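Local atomic coordinates of secreted protein (Streptomyces lividans TK24, PDB entry 5LXZ), a protein that probably acts as a copper-radical oxidase of the galactose oxidase family (AA5), with a mononuclear copper site coordinated by tyrosine and histidine ligands. Residues K258-S263 and N276-P281; D426-G431 and D478-D483. The protein carries 1 engineered substitution. All coordinates share one frame; numbering follows the deposited sequence.

Interaction 1. Residues K258-S263 and N276-P281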
# COMPACT_ATOMS: atom_id res chain seq x y z
N LYS A 258 -7.64 6.20 16.93
CA LYS A 258 -8.63 6.23 15.88
C LYS A 258 -7.92 6.03 14.55
O LYS A 258 -6.70 6.20 14.46
CB LYS A 258 -9.42 7.51 15.93
CG LYS A 258 -10.19 7.65 17.25
CD LYS A 258 -11.03 8.90 17.20
CE LYS A 258 -11.67 9.12 18.57
NZ LYS A 258 -12.45 10.38 18.54
N ILE A 259 -8.66 5.61 13.55
CA ILE A 259 -8.10 5.29 12.23
C ILE A 259 -8.49 6.30 11.19
O ILE A 259 -9.68 6.54 10.95
CB ILE A 259 -8.53 3.90 11.76
CG1 ILE A 259 -8.34 2.84 12.84
CG2 ILE A 259 -7.83 3.55 10.44
CD1 ILE A 259 -6.93 2.68 13.35
N LEU A 260 -7.49 6.95 10.61
CA LEU A 260 -7.68 7.92 9.58
C LEU A 260 -7.76 7.23 8.21
O LEU A 260 -6.85 6.47 7.87
CB LEU A 260 -6.57 8.94 9.63
CG LEU A 260 -6.61 10.08 8.61
CD1 LEU A 260 -7.71 11.06 8.89
CD2 LEU A 260 -5.28 10.78 8.64
N SER A 261 -8.76 7.57 7.43
CA SER A 261 -8.89 7.10 6.04
C SER A 261 -8.69 8.28 5.10
O SER A 261 -9.35 9.31 5.25
CB SER A 261 -10.22 6.47 5.85
OG SER A 261 -10.31 6.04 4.52
N VAL A 262 -7.74 8.11 4.18
CA VAL A 262 -7.28 9.15 3.28
C VAL A 262 -7.32 8.68 1.85
O VAL A 262 -6.83 7.59 1.51
CB VAL A 262 -5.85 9.58 3.64
CG1 VAL A 262 -5.34 10.70 2.78
CG2 VAL A 262 -5.83 10.03 5.10
N SER A 263 -7.82 9.58 1.01
CA SER A 263 -7.75 9.43 -0.44
C SER A 263 -8.61 8.29 -0.95
O SER A 263 -9.58 7.90 -0.32
CB SER A 263 -6.28 9.38 -0.92
OG SER A 263 -6.23 9.61 -2.35
N ASN A 276 -11.23 13.55 4.15
CA ASN A 276 -10.74 12.45 4.99
C ASN A 276 -11.68 12.16 6.13
O ASN A 276 -12.51 13.04 6.50
CB ASN A 276 -9.35 12.81 5.47
CG ASN A 276 -8.45 13.15 4.33
OD1 ASN A 276 -8.42 12.42 3.34
ND2 ASN A 276 -7.75 14.26 4.41
N GLU A 277 -11.61 10.96 6.69
CA GLU A 277 -12.51 10.56 7.74
C GLU A 277 -11.82 9.70 8.75
O GLU A 277 -10.76 9.14 8.49
CB GLU A 277 -13.78 9.90 7.24
CG GLU A 277 -13.68 8.75 6.33
CD GLU A 277 -15.06 8.59 5.60
OE1 GLU A 277 -16.12 8.42 6.30
OE2 GLU A 277 -15.13 8.67 4.34
N VAL A 278 -12.39 9.64 9.94
CA VAL A 278 -11.81 8.94 11.04
C VAL A 278 -12.78 7.92 11.56
O VAL A 278 -13.92 8.27 11.86
CB VAL A 278 -11.37 9.91 12.15
CG1 VAL A 278 -10.87 9.17 13.34
CG2 VAL A 278 -10.32 10.89 11.63
N TYR A 279 -12.31 6.69 11.74
CA TYR A 279 -13.06 5.61 12.36
C TYR A 279 -12.71 5.57 13.82
O TYR A 279 -11.55 5.47 14.18
CB TYR A 279 -12.64 4.29 11.74
CG TYR A 279 -13.39 3.07 12.23
CD1 TYR A 279 -14.69 2.84 11.82
CD2 TYR A 279 -12.80 2.15 13.08
CE1 TYR A 279 -15.35 1.71 12.20
CE2 TYR A 279 -13.46 1.00 13.46
CZ TYR A 279 -14.72 0.79 13.01
OH TYR A 279 -15.33 -0.38 13.39
N ASP A 280 -13.73 5.62 14.68
CA ASP A 280 -13.52 5.43 16.09
C ASP A 280 -13.85 4.00 16.43
O ASP A 280 -15.01 3.59 16.36
CB ASP A 280 -14.47 6.38 16.83
CG ASP A 280 -14.28 6.33 18.32
OD1 ASP A 280 -13.57 5.45 18.80
OD2 ASP A 280 -14.86 7.25 18.97
N PRO A 281 -12.87 3.16 16.78
CA PRO A 281 -13.17 1.76 17.10
C PRO A 281 -14.15 1.56 18.26
O PRO A 281 -14.81 0.53 18.34
CB PRO A 281 -11.80 1.17 17.45
CG PRO A 281 -10.86 2.11 16.80
CD PRO A 281 -11.42 3.45 16.86
O HOH W 1 -9.08 12.20 0.75
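Lys-258 lies across Val-278 nearly at a right angle, its CB 3.4 Å from Val-278 CG1, closer than usual van der Waals contact. With CG anti to its own carbonyl carbon (chi1 -62°) and the rest of the chain extended, the lysine runs out past the backbone of Tyr-279 toward Asp-280. There Lys-258 NZ stands 4.0 Å from Asp-280 OD2, a long salt bridge, while Asp-280 OD1 is taken by the backbone N of Lys-282. Replacing Lys-258 with an alanine would probably leave Asp-280 OD2 without this positive partner and uncover the flank of Val-278 that the lysine methylenes pack beside. Ile-259 pairs with Tyr-279 through two backbone bonds: Ile-259 N reaches Tyr-279 O at 3.0 Å, and Tyr-279 N returns to Ile-259 O at 2.8 Å. Their CB atoms, 4.1 Å apart, lie on the same sheet face as Ser-261 and Glu-277, whose backbones form the second such pair. On the other face Leu-260 CD1 meets Val-278 CG2. Asn-276 continues that face: chi1 of -54° sets its amide against Val-262, where OD1 lies 3.6 Å from Val-262 CG1. A water donates to Asn-276 OD1 at 2.7 Å and accepts from Ser-263 N at 2.9 Å; Asn-276 ND2 is bound by Arg-293 O. Trp-330 of strand 328-330 packs on Leu-260, Val-262 and Asn-276. The strand axes make 150° between their N-to-C directions, a twisted antiparallel pair. Strands 250-253 and 285-288 flank it, so the two segments are the middle strands of a four-stranded kelch blade in the galactose oxidase-type beta-propeller.

Interaction 2. Residues D426-G431 and D478-D483. With EDO (1,2-ethanediol), chain L; EDO (1,2-ethanediol), chain J.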
# COMPACT_ATOMS: atom_id res chain seq x y z
N ASP A 426 10.17 -1.85 -15.07
CA ASP A 426 9.18 -1.06 -15.76
C ASP A 426 7.78 -1.35 -15.25
O ASP A 426 7.55 -2.30 -14.48
CB ASP A 426 9.31 -1.35 -17.27
CG ASP A 426 8.81 -0.23 -18.16
OD1 ASP A 426 8.22 0.80 -17.71
OD2 ASP A 426 8.91 -0.43 -19.41
N TYR A 427 6.85 -0.54 -15.71
CA TYR A 427 5.43 -0.61 -15.35
C TYR A 427 4.85 -2.00 -15.50
O TYR A 427 4.94 -2.58 -16.56
CB TYR A 427 4.66 0.41 -16.20
CG TYR A 427 3.18 0.42 -15.97
CD1 TYR A 427 2.62 1.12 -14.90
CD2 TYR A 427 2.32 -0.26 -16.83
CE1 TYR A 427 1.25 1.15 -14.70
CE2 TYR A 427 0.96 -0.26 -16.64
CZ TYR A 427 0.42 0.41 -15.55
OH TYR A 427 -0.92 0.43 -15.36
N ARG A 428 4.30 -2.55 -14.42
CA ARG A 428 3.66 -3.85 -14.44
C ARG A 428 4.51 -4.94 -15.09
O ARG A 428 3.98 -5.84 -15.79
CB ARG A 428 2.27 -3.78 -15.03
CG ARG A 428 1.31 -2.95 -14.19
CD ARG A 428 -0.11 -3.09 -14.66
NE ARG A 428 -0.58 -4.46 -14.53
CZ ARG A 428 -1.79 -4.87 -14.84
NH1 ARG A 428 -2.69 -4.03 -15.35
NH2 ARG A 428 -2.11 -6.13 -14.67
N GLY A 429 5.81 -4.89 -14.84
CA GLY A 429 6.69 -5.91 -15.38
C GLY A 429 6.81 -5.94 -16.90
O GLY A 429 7.27 -6.95 -17.41
N ARG A 430 6.39 -4.90 -17.59
CA ARG A 430 6.37 -5.02 -19.06
C ARG A 430 7.82 -5.12 -19.56
O ARG A 430 8.79 -4.65 -18.93
CB ARG A 430 5.62 -3.87 -19.70
CG ARG A 430 6.39 -2.57 -19.66
CD ARG A 430 5.57 -1.40 -20.19
NE ARG A 430 6.23 -0.17 -19.84
CZ ARG A 430 5.64 1.01 -19.68
NH1 ARG A 430 4.36 1.14 -19.88
NH2 ARG A 430 6.35 2.04 -19.29
N GLY A 431 7.93 -5.73 -20.74
CA GLY A 431 9.21 -6.17 -21.28
C GLY A 431 9.89 -7.24 -20.44
O GLY A 431 11.12 -7.32 -20.40
N ASP A 478 1.15 -9.06 -10.82
CA ASP A 478 0.13 -8.89 -11.82
C ASP A 478 0.69 -8.22 -13.04
O ASP A 478 0.39 -7.07 -13.35
CB ASP A 478 -1.00 -8.08 -11.16
CG ASP A 478 -2.33 -8.17 -11.85
OD1 ASP A 478 -2.47 -8.81 -12.93
OD2 ASP A 478 -3.32 -7.65 -11.27
N SER A 479 1.51 -8.97 -13.78
CA SER A 479 2.09 -8.43 -15.00
C SER A 479 1.04 -8.08 -16.03
O SER A 479 0.05 -8.81 -16.18
CB SER A 479 3.01 -9.46 -15.63
OG SER A 479 4.13 -9.77 -14.83
N LEU A 480 1.29 -7.01 -16.76
CA LEU A 480 0.35 -6.59 -17.80
C LEU A 480 0.39 -7.53 -18.99
O LEU A 480 -0.65 -7.82 -19.58
CB LEU A 480 0.61 -5.16 -18.24
CG LEU A 480 -0.34 -4.56 -19.30
CD1 LEU A 480 -1.78 -4.62 -18.86
CD2 LEU A 480 0.12 -3.16 -19.57
N TYR A 481 1.58 -8.03 -19.28
CA TYR A 481 1.77 -8.90 -20.43
C TYR A 481 2.44 -10.20 -19.99
O TYR A 481 3.15 -10.24 -18.99
CB TYR A 481 2.65 -8.22 -21.43
CG TYR A 481 2.16 -6.89 -21.90
CD1 TYR A 481 1.07 -6.80 -22.76
CD2 TYR A 481 2.75 -5.71 -21.45
CE1 TYR A 481 0.59 -5.57 -23.20
CE2 TYR A 481 2.29 -4.47 -21.88
CZ TYR A 481 1.21 -4.41 -22.76
OH TYR A 481 0.73 -3.19 -23.21
N ALA A 482 2.22 -11.26 -20.77
CA ALA A 482 2.80 -12.57 -20.50
C ALA A 482 4.19 -12.76 -21.10
O ALA A 482 4.93 -13.65 -20.69
CB ALA A 482 1.87 -13.66 -21.00
N ASP A 483 4.56 -11.90 -22.05
CA ASP A 483 5.77 -12.08 -22.80
C ASP A 483 6.57 -10.81 -22.87
O ASP A 483 6.03 -9.71 -22.73
CB ASP A 483 5.44 -12.55 -24.23
CG ASP A 483 4.56 -11.57 -24.99
OD1 ASP A 483 3.67 -10.90 -24.41
OD2 ASP A 483 4.70 -11.47 -26.22
C1 EDO L . -4.73 -6.77 -16.56
O1 EDO L . -5.31 -5.72 -15.79
C2 EDO L . -4.46 -8.06 -15.82
O2 EDO L . -3.53 -8.86 -16.60
C1 EDO J . 0.83 0.32 -20.80
O1 EDO J . 1.50 1.60 -20.75
C2 EDO J . 1.30 -0.34 -22.09
O2 EDO J . 2.63 -0.73 -21.90
O HOH W 2 4.06 -7.19 -18.28
O HOH W 3 6.44 -9.47 -16.33
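Arg-428 and Asp-478 meet where loops of two neighbouring beta-propeller blades come together, each loop joining the second and third strands of its blade (418-421 to 438-442 and 472-476 to 496-500). The backbones are tied by Leu-480 N, which donates to Arg-428 O at 3.1 Å on a carbonyl lone pair. From there the arginine side chain threads along the other loop. Arg-428 CB packs 3.9 Å from Leu-480 CB; CG rests over one face of the neighbouring Tyr-427 ring, toward the rim; CD passes Leu-480 CB. A bend at CD (chi3 62°) then turns Arg-428 NE onto Asp-478 O, 3.0 Å away and nearly in line with the C=O bond. Arg-428 NH2 reaches the same Asp-478 O, also at 3.0 Å, but from 51° above the carbonyl plane. This side-on grip by NE and NH2 on one oxygen fixes the rotation of the guanidinium, with Asp-478 O at its edge. Leu-480 CD1 sits over one face, 3.7 Å from Arg-428 NH1. Arg-428 NH2 also makes a salt bridge to Asp-478 OD1 at 3.2 Å, the carboxylate plane turned 70° from the guanidinium. NH1 points to O1 of an ethanediol, probably from the crystallisation liquor, and is also salt-bridged to Asp-216. The guanidinium therefore lies between two carboxylates. Asp-478 OD2 in turn accepts from Asn-47 and is hydrogen-bonded to His-461, a copper ligand, and Arg-428 touches Tyr-460, another ligand; the contact thus belongs to the second shell of that copper site. At the loop's far side Arg-430 CB abuts the edge of the Tyr-481 ring, and a water 2.9 Å from Gly-429 O and 2.8 Å from Ser-479 OG links those two atoms.

The two contacts follow one another along the chain, interaction 1 closing before interaction 2 opens, and they lie on opposite sides of the chain's centre. Their centres are 34 Å apart and their nearest atoms about 17 Å. Interaction 1 is confined to one propeller blade, the four strands from 250-253 to 285-288; in chain order, blades 301-339 and 353-397 come between it and the blade of 426-431. Interaction 2 joins that blade to the next, in which strand 14-18 from the start of the chain completes the sheet. One contact builds a blade, whereas the other couples two blades beside the copper held by Tyr-248, Tyr-460, His-461 and His-548, about 6 Å from the Asp-478 side chain.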